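Local atomic coordinates of enzyme subtilase SubTY from Bacillus sp. TY145 (Bacillus sp., PDB entry 5FFN), a protein that probably hydrolyses peptide bonds as a subtilisin-like serine endopeptidase of the subtilase family, with calcium and sodium ions bound to its fold. Residues A[32-37]-A[122-127]; A[43-48]-A[72-77]. All blocks are in the same frame, centred on the assembly; numbering follows the deposited sequence.

Contact 1: A[32-37]-A[122-127]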
loop_
_atom_site.group_PDB
_atom_site.type_symbol
_atom_site.label_atom_id
_atom_site.label_comp_id
_atom_site.label_asym_id
_atom_site.label_seq_id
_atom_site.Cartn_x
_atom_site.Cartn_y
_atom_site.Cartn_z
ATOM N N ALA A 32 1.832 11.730 2.052
ATOM C CA ALA A 32 0.377 11.807 1.941
ATOM C C ALA A 32 -0.200 10.386 1.938
ATOM O O ALA A 32 -0.021 9.613 0.974
ATOM C CB ALA A 32 -0.052 12.601 0.724
ATOM N N VAL A 33 -0.853 10.046 3.045
ATOM C CA VAL A 33 -1.490 8.736 3.201
ATOM C C VAL A 33 -2.953 8.892 2.823
ATOM O O VAL A 33 -3.776 9.481 3.590
ATOM C CB VAL A 33 -1.310 8.163 4.613
ATOM C CG1 VAL A 33 -2.103 6.877 4.784
ATOM C CG2 VAL A 33 0.166 7.947 4.903
ATOM N N LEU A 34 -3.277 8.368 1.644
ATOM C CA LEU A 34 -4.628 8.464 1.044
ATOM C C LEU A 34 -5.307 7.135 1.368
ATOM O O LEU A 34 -5.026 6.116 0.764
ATOM C CB LEU A 34 -4.561 8.735 -0.463
ATOM C CG LEU A 34 -4.493 10.190 -0.912
ATOM C CD1 LEU A 34 -3.274 10.949 -0.294
ATOM C CD2 LEU A 34 -4.518 10.289 -2.460
ATOM N N ASP A 35 -6.188 7.158 2.356
ATOM C CA ASP A 35 -6.624 5.937 2.961
ATOM C C ASP A 35 -7.943 6.106 3.731
ATOM O O ASP A 35 -8.754 6.989 3.407
ATOM C CB ASP A 35 -5.494 5.390 3.870
ATOM C CG ASP A 35 -5.481 3.878 3.949
ATOM O OD1 ASP A 35 -6.447 3.299 4.484
ATOM O OD2 ASP A 35 -4.489 3.279 3.466
ATOM N N THR A 36 -8.169 5.249 4.728
ATOM C CA THR A 36 -9.417 5.300 5.528
ATOM C C THR A 36 -9.479 6.450 6.570
ATOM O O THR A 36 -10.414 6.508 7.369
ATOM C CB THR A 36 -9.668 3.970 6.248
ATOM O OG1 THR A 36 -8.623 3.739 7.215
ATOM C CG2 THR A 36 -9.765 2.833 5.271
ATOM N N GLY A 37 -8.476 7.330 6.545
ATOM C CA GLY A 37 -8.242 8.363 7.560
ATOM C C GLY A 37 -7.086 7.896 8.444
ATOM O O GLY A 37 -6.552 6.786 8.267
ATOM N N ARG A 122 -4.994 14.727 -7.049
ATOM C CA ARG A 122 -4.834 16.050 -7.643
ATOM C C ARG A 122 -4.614 17.140 -6.602
ATOM O O ARG A 122 -3.769 18.015 -6.810
ATOM C CB ARG A 122 -6.030 16.390 -8.516
ATOM C CG ARG A 122 -6.117 15.480 -9.699
ATOM C CD ARG A 122 -7.319 15.774 -10.569
ATOM N NE ARG A 122 -7.147 15.168 -11.880
ATOM C CZ ARG A 122 -6.529 15.739 -12.916
ATOM N NH1 ARG A 122 -6.052 16.956 -12.843
ATOM N NH2 ARG A 122 -6.435 15.071 -14.049
ATOM N N HIS A 123 -5.336 17.041 -5.489
ATOM C CA HIS A 123 -5.198 17.992 -4.398
ATOM C C HIS A 123 -3.791 17.924 -3.763
ATOM O O HIS A 123 -3.166 18.940 -3.542
ATOM C CB HIS A 123 -6.311 17.795 -3.386
ATOM C CG HIS A 123 -6.320 18.823 -2.297
ATOM N ND1 HIS A 123 -6.823 20.093 -2.473
ATOM C CD2 HIS A 123 -5.863 18.772 -1.027
ATOM C CE1 HIS A 123 -6.659 20.790 -1.357
ATOM N NE2 HIS A 123 -6.090 20.012 -0.457
ATOM N N VAL A 124 -3.273 16.723 -3.526
ATOM C CA VAL A 124 -1.887 16.582 -3.075
ATOM C C VAL A 124 -0.937 17.360 -3.994
ATOM O O VAL A 124 -0.103 18.123 -3.509
ATOM C CB VAL A 124 -1.424 15.089 -2.999
ATOM C CG1 VAL A 124 0.093 14.994 -2.679
ATOM C CG2 VAL A 124 -2.223 14.307 -1.988
ATOM N N ALA A 125 -1.054 17.135 -5.298
ATOM C CA ALA A 125 -0.186 17.755 -6.311
ATOM C C ALA A 125 -0.287 19.281 -6.257
ATOM O O ALA A 125 0.733 19.980 -6.253
ATOM C CB ALA A 125 -0.526 17.250 -7.683
ATOM N N ASP A 126 -1.521 19.772 -6.113
ATOM C CA ASP A 126 -1.761 21.215 -6.019
ATOM C C ASP A 126 -1.155 21.786 -4.746
ATOM O O ASP A 126 -0.508 22.831 -4.791
ATOM C CB ASP A 126 -3.247 21.505 -6.113
ATOM C CG ASP A 126 -3.794 21.325 -7.522
ATOM O OD1 ASP A 126 -3.040 21.287 -8.498
ATOM O OD2 ASP A 126 -5.018 21.230 -7.675
ATOM N N GLU A 127 -1.318 21.078 -3.636
ATOM C CA GLU A 127 -0.734 21.486 -2.357
ATOM C C GLU A 127 0.787 21.475 -2.435
ATOM O O GLU A 127 1.452 22.384 -1.911
ATOM C CB GLU A 127 -1.203 20.592 -1.216
ATOM C CG GLU A 127 -2.662 20.787 -0.851
ATOM C CD GLU A 127 -2.907 22.118 -0.163
ATOM O OE1 GLU A 127 -2.360 22.357 0.919
ATOM O OE2 GLU A 127 -3.624 22.925 -0.754
#
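With CG1 placed opposite its backbone N (chi1 173°), Val124 swings CG2 to the N side of its own residue, and this one methyl meets both Ala32 and Leu34. Leu34 turns CG away from its carbonyl carbon (chi1 -88°), and its chi2 of 57° brings CD1 forward to the valine. The two contacts are equally close: Val124 CG2 lies 3.9 Å from Ala32 CB and 3.9 Å from Leu34 CD1. Val124 CG1 reaches Ala32 as well, at 4.2 Å from its CB, so the alanine methyl faces both tips of the valine fork, whereas the leucine meets a single branch at a slant. No hydrogen bond joins the two segments; the contact is wholly apolar and buried. Ala32 and Leu34, two apart on strand 29-35, present the same strand face to helix 114-131, while Val33 points to the opposite face, against Val76 of helix 72-81. Val135 and Ile137 of strand 134-142 and Tyr103 of strand 99-104 also pack on Val124, widening the apolar seat of the helix across three neighbouring parallel strands. A helix laid on a parallel sheet through small and branched aliphatic residues is characteristic of the three-layer alpha/beta/alpha subtilisin fold.

Contact 2: A[43-48]-A[72-77]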
loop_
_atom_site.group_PDB
_atom_site.type_symbol
_atom_site.label_atom_id
_atom_site.label_comp_id
_atom_site.label_asym_id
_atom_site.label_seq_id
_atom_site.Cartn_x
_atom_site.Cartn_y
_atom_site.Cartn_z
ATOM N N LEU A 43 -0.461 8.174 20.179
ATOM C CA LEU A 43 0.751 8.634 20.854
ATOM C C LEU A 43 1.977 8.566 19.949
ATOM O O LEU A 43 2.842 9.415 20.001
ATOM C CB LEU A 43 0.993 7.813 22.098
ATOM C CG LEU A 43 0.184 8.229 23.328
ATOM C CD1 LEU A 43 0.453 7.261 24.430
ATOM C CD2 LEU A 43 0.554 9.627 23.745
ATOM N N ASP A 44 1.996 7.570 19.070
ATOM C CA ASP A 44 3.125 7.398 18.143
ATOM C C ASP A 44 3.011 8.209 16.856
ATOM O O ASP A 44 3.943 8.231 16.070
ATOM C CB ASP A 44 3.326 5.911 17.872
ATOM C CG ASP A 44 3.602 5.109 19.131
ATOM O OD1 ASP A 44 4.002 5.707 20.177
ATOM O OD2 ASP A 44 3.449 3.879 19.092
ATOM N N LEU A 45 1.875 8.878 16.641
ATOM C CA LEU A 45 1.713 9.784 15.525
ATOM C C LEU A 45 1.578 11.258 15.904
ATOM O O LEU A 45 1.578 12.129 15.041
ATOM C CB LEU A 45 0.476 9.343 14.684
ATOM C CG LEU A 45 0.477 7.909 14.162
ATOM C CD1 LEU A 45 -0.795 7.667 13.348
ATOM C CD2 LEU A 45 1.722 7.617 13.296
ATOM N N ALA A 46 1.498 11.556 17.202
ATOM C CA ALA A 46 1.154 12.874 17.646
ATOM C C ALA A 46 2.112 13.888 17.112
ATOM O O ALA A 46 3.317 13.677 17.146
ATOM C CB ALA A 46 1.088 12.919 19.176
ATOM N N GLY A 47 1.557 14.976 16.593
ATOM C CA GLY A 47 2.323 16.102 16.079
ATOM C C GLY A 47 2.863 15.908 14.677
ATOM O O GLY A 47 3.446 16.839 14.080
ATOM N N SER A 48 2.617 14.742 14.095
ATOM C CA SER A 48 3.097 14.486 12.727
ATOM C C SER A 48 2.175 15.016 11.645
ATOM O O SER A 48 2.641 15.393 10.571
ATOM C CB SER A 48 3.353 12.989 12.498
ATOM O OG SER A 48 2.171 12.197 12.605
ATOM N N HIS A 72 -7.077 0.617 9.109
ATOM C CA HIS A 72 -6.149 0.434 7.994
ATOM C C HIS A 72 -5.291 1.680 7.758
ATOM O O HIS A 72 -4.049 1.583 7.751
ATOM C CB HIS A 72 -6.970 0.010 6.753
ATOM C CG HIS A 72 -6.140 -0.266 5.536
ATOM N ND1 HIS A 72 -5.770 0.724 4.661
ATOM C CD2 HIS A 72 -5.666 -1.422 5.031
ATOM C CE1 HIS A 72 -5.070 0.182 3.675
ATOM N NE2 HIS A 72 -4.991 -1.117 3.879
ATOM N N GLY A 73 -5.907 2.863 7.630
ATOM C CA GLY A 73 -5.152 4.089 7.381
ATOM C C GLY A 73 -4.188 4.441 8.507
ATOM O O GLY A 73 -3.076 4.914 8.265
ATOM N N THR A 74 -4.624 4.205 9.746
ATOM C CA THR A 74 -3.738 4.418 10.916
ATOM C C THR A 74 -2.521 3.492 10.935
ATOM O O THR A 74 -1.391 3.940 11.240
ATOM C CB THR A 74 -4.544 4.302 12.244
ATOM O OG1 THR A 74 -5.584 5.273 12.197
ATOM C CG2 THR A 74 -3.619 4.577 13.479
ATOM N N HIS A 75 -2.754 2.254 10.536
ATOM C CA HIS A 75 -1.787 1.196 10.477
ATOM C C HIS A 75 -0.726 1.556 9.401
ATOM O O HIS A 75 0.476 1.557 9.658
ATOM C CB HIS A 75 -2.504 -0.120 10.217
ATOM C CG HIS A 75 -1.665 -1.322 10.440
ATOM N ND1 HIS A 75 -0.749 -1.777 9.513
ATOM C CD2 HIS A 75 -1.544 -2.130 11.518
ATOM C CE1 HIS A 75 -0.120 -2.828 10.004
ATOM N NE2 HIS A 75 -0.594 -3.072 11.219
ATOM N N VAL A 76 -1.202 1.934 8.236
ATOM C CA VAL A 76 -0.345 2.331 7.128
ATOM C C VAL A 76 0.542 3.535 7.512
ATOM O O VAL A 76 1.751 3.528 7.321
ATOM C CB VAL A 76 -1.230 2.588 5.855
ATOM C CG1 VAL A 76 -0.461 3.315 4.814
ATOM C CG2 VAL A 76 -1.778 1.288 5.312
ATOM N N ALA A 77 -0.059 4.545 8.120
ATOM C CA ALA A 77 0.644 5.728 8.480
ATOM C C ALA A 77 1.768 5.388 9.489
ATOM O O ALA A 77 2.874 5.964 9.407
ATOM C CB ALA A 77 -0.318 6.742 9.031
#
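Leu45 extends from its loop toward helix 72-81, and its forked end meets Thr74 and Ala77, which lie one helical turn apart. CD1 is the main touching branch: it stands 4.2 Å from Thr74 CG2 and 4.4 Å from Ala77 CB. The other branch, CD2, comes 4.4 Å from Ala77 O, a loose approach to the helix backbone. Leucine and threonine meet at an angle, methyl against methyl. In Thr74 chi1 of -58° sets OG1 beside the backbone N and opposite the carbonyl carbon, which leaves CG2 opposite the N; OG1 is hydrogen-bonded to Asp68, and the threonine thus offers carbon to the leucine and oxygen to the acid. Helix 72-81 begins with His72 of the probable Ser-His-Asp triad of this subtilisin-like fold, and the leucine packs against a different side of it from the imidazole. Val38 touches both Leu45 and Ala77, adding another aliphatic side chain to the buried patch. Behind the leucine side chain, a type II beta turn runs from Leu45 to Ser48, with Gly47 at positive phi (81°). The bond from Ser48 N to Leu45 O, 3.0 Å long, closes this turn.

In the fold
Contacts 1 and 2 lie about 15 Å apart between centres, yet meet directly where strand 29-35 ends and helix 72-81 begins. Asp35 OD1 is 2.7 Å from His72 ND1, a probable hydrogen bond, and His72 NE2 is hydrogen-bonded to Ser251 OG, in the arrangement expected of a subtilisin catalytic triad. A second probable bond, Thr36 OG1 to Gly73 N at 2.9 Å, ties the strand end to the first turn of the helix. Contact 1 seats helix 114-131 on the strand that carries Asp35, whereas contact 2 packs a loop against the helix that carries His72. Along the chain, both segments of contact 2 fall between those of contact 1.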